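DUF3856 domain-containing protein (Chlorobium tepidum, PDB 2HR2) is of unknown function, but has a TPR-like alpha-alpha superhelix fold that, as in its relatives, may serve to bind other proteins or peptides. Local coordinates at residues 104-109 and 126-131. Sequence-based numbering, arbitrary orientation.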
loop_
_atom_site.group_PDB
_atom_site.type_symbol
_atom_site.label_atom_id
_atom_site.label_comp_id
_atom_site.label_asym_id
_atom_site.label_seq_id
_atom_site.Cartn_x
_atom_site.Cartn_y
_atom_site.Cartn_z
ATOM N N ALA A 104 -2.539 -1.163 -2.335
ATOM C CA ALA A 104 -1.466 -0.807 -3.263
ATOM C C ALA A 104 -1.980 -0.544 -4.677
ATOM O O ALA A 104 -1.495 0.361 -5.355
ATOM C CB ALA A 104 -0.408 -1.896 -3.282
ATOM N N VAL A 105 -2.952 -1.338 -5.117
ATOM C CA VAL A 105 -3.548 -1.172 -6.443
ATOM C C VAL A 105 -4.318 0.151 -6.484
ATOM O O VAL A 105 -4.263 0.876 -7.475
ATOM C CB VAL A 105 -4.467 -2.374 -6.801
ATOM C CG1 VAL A 105 -5.164 -2.180 -8.135
ATOM C CG2 VAL A 105 -3.665 -3.656 -6.850
ATOM N N TYR A 106 -5.022 0.455 -5.396
ATOM C CA TYR A 106 -5.779 1.691 -5.273
ATOM C C TYR A 106 -4.845 2.892 -5.264
ATOM O O TYR A 106 -5.100 3.871 -5.959
ATOM C CB TYR A 106 -6.624 1.643 -4.006
ATOM C CG TYR A 106 -7.505 2.847 -3.784
ATOM C CD1 TYR A 106 -8.563 3.125 -4.645
ATOM C CD2 TYR A 106 -7.314 3.677 -2.685
ATOM C CE1 TYR A 106 -9.387 4.217 -4.433
ATOM C CE2 TYR A 106 -8.126 4.765 -2.473
ATOM C CZ TYR A 106 -9.163 5.033 -3.345
ATOM O OH TYR A 106 -9.980 6.116 -3.115
ATOM N N SER A 107 -3.762 2.810 -4.494
ATOM C CA SER A 107 -2.759 3.876 -4.459
ATOM C C SER A 107 -2.176 4.127 -5.852
ATOM O O SER A 107 -1.968 5.276 -6.245
ATOM C CB SER A 107 -1.620 3.527 -3.489
ATOM O OG SER A 107 -2.050 3.485 -2.139
ATOM N N ARG A 108 -1.913 3.050 -6.590
ATOM C CA ARG A 108 -1.371 3.161 -7.933
ATOM C C ARG A 108 -2.342 3.886 -8.852
ATOM O O ARG A 108 -1.927 4.718 -9.658
ATOM C CB ARG A 108 -1.043 1.784 -8.507
ATOM C CG ARG A 108 -0.392 1.857 -9.876
ATOM C CD ARG A 108 0.279 0.563 -10.263
ATOM N NE ARG A 108 1.159 0.784 -11.408
ATOM C CZ ARG A 108 0.778 0.756 -12.679
ATOM N NH1 ARG A 108 -0.481 0.529 -13.024
ATOM N NH2 ARG A 108 1.679 0.976 -13.618
ATOM N N ALA A 109 -3.628 3.564 -8.731
ATOM C CA ALA A 109 -4.655 4.217 -9.536
ATOM C C ALA A 109 -4.707 5.714 -9.228
ATOM O O ALA A 109 -4.725 6.533 -10.145
ATOM C CB ALA A 109 -6.006 3.579 -9.290
ATOM N N LYS A 126 -10.744 -0.111 -12.182
ATOM C CA LYS A 126 -11.601 -1.263 -12.464
ATOM C C LYS A 126 -11.081 -2.482 -11.694
ATOM O O LYS A 126 -11.867 -3.244 -11.135
ATOM C CB LYS A 126 -11.644 -1.568 -13.969
ATOM C CG LYS A 126 -12.704 -2.594 -14.389
ATOM C CD LYS A 126 -12.666 -2.903 -15.901
ATOM N N LYS A 127 -9.756 -2.648 -11.663
ATOM C CA LYS A 127 -9.109 -3.768 -10.971
ATOM C C LYS A 127 -9.391 -3.733 -9.468
ATOM O O LYS A 127 -9.546 -4.784 -8.848
ATOM C CB LYS A 127 -7.590 -3.749 -11.243
ATOM C CG LYS A 127 -6.767 -4.908 -10.662
ATOM C CD LYS A 127 -7.014 -6.242 -11.368
ATOM C CE LYS A 127 -6.177 -7.361 -10.733
ATOM N NZ LYS A 127 -6.386 -8.686 -11.383
ATOM N N VAL A 128 -9.450 -2.532 -8.889
ATOM C CA VAL A 128 -9.753 -2.381 -7.466
ATOM C C VAL A 128 -11.141 -2.947 -7.176
ATOM O O VAL A 128 -11.313 -3.716 -6.231
ATOM C CB VAL A 128 -9.667 -0.904 -6.986
ATOM C CG1 VAL A 128 -10.183 -0.763 -5.561
ATOM C CG2 VAL A 128 -8.239 -0.393 -7.053
ATOM N N VAL A 129 -12.117 -2.582 -8.002
ATOM C CA VAL A 129 -13.486 -3.060 -7.822
ATOM C C VAL A 129 -13.553 -4.575 -8.007
ATOM O O VAL A 129 -14.196 -5.261 -7.221
ATOM C CB VAL A 129 -14.480 -2.361 -8.780
ATOM C CG1 VAL A 129 -15.889 -2.939 -8.614
ATOM C CG2 VAL A 129 -14.496 -0.852 -8.535
ATOM N N GLU A 130 -12.881 -5.089 -9.035
ATOM C CA GLU A 130 -12.866 -6.528 -9.305
ATOM C C GLU A 130 -12.273 -7.331 -8.142
ATOM O O GLU A 130 -12.801 -8.380 -7.775
ATOM C CB GLU A 130 -12.129 -6.832 -10.617
ATOM C CG GLU A 130 -12.916 -6.414 -11.869
ATOM C CD GLU A 130 -12.149 -6.629 -13.173
ATOM O OE1 GLU A 130 -10.928 -6.353 -13.215
ATOM O OE2 GLU A 130 -12.773 -7.052 -14.172
HETATM N N MSE A 131 -11.196 -6.827 -7.550
HETATM C CA MSE A 131 -10.555 -7.507 -6.418
HETATM C C MSE A 131 -11.421 -7.507 -5.163
HETATM O O MSE A 131 -11.436 -8.487 -4.423
HETATM C CB MSE A 131 -9.189 -6.896 -6.114
HETATM C CG MSE A 131 -8.163 -7.182 -7.193
HETATM SE SE MSE A 131 -6.539 -6.157 -6.981
HETATM C CE MSE A 131 -5.853 -6.958 -5.347
#
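Val-128 meets the Tyr-106 ring at its edge, close to the ring plane, through methyl CG2; a glycerol molecule, probably from the crystallisation liquor, lies about 4 Å from the tyrosine side chain. The same methyl sits against the tyrosine backbone, with CG2 of Val-128 3.7 Å from CA of Tyr-106. The ring stem adds a looser touch, CB of Tyr-106 to CG2 of Val-128 at 4.0 Å, for this CB leaves its helix beside the interface rather than across it. The Val-105 side chain sets out toward helix 118-134 and divides its work between two branches. Its CG1 lies 3.7 Å from CG2 of Val-128, the two side chains passing in opposite senses, and also brushes the aliphatic stem of Lys-127 before the lysine chain turns off, away from segment 104-109. CG2 of Val-105 rests 3.8 Å from SE of Met-131, a selenomethionine whose nearly extended chi2 (170°) carries SE across. No hydrogen bond links the segments; the join is apolar. The axes of segments 104-109 and 126-131 approach to 9.2 Å and run nearly antiparallel, at 161°, consistent with the helical hairpin of a TPR-like superhelix, here formed by helices 97-114 and 118-134. Met-131 also lies on Trp-101 and Ile-102, earlier in helix 97-114; Leu-84 of helix 73-90 touches Val-105, and helix 142-157 packs against Tyr-106 through Met-145 and Val-148.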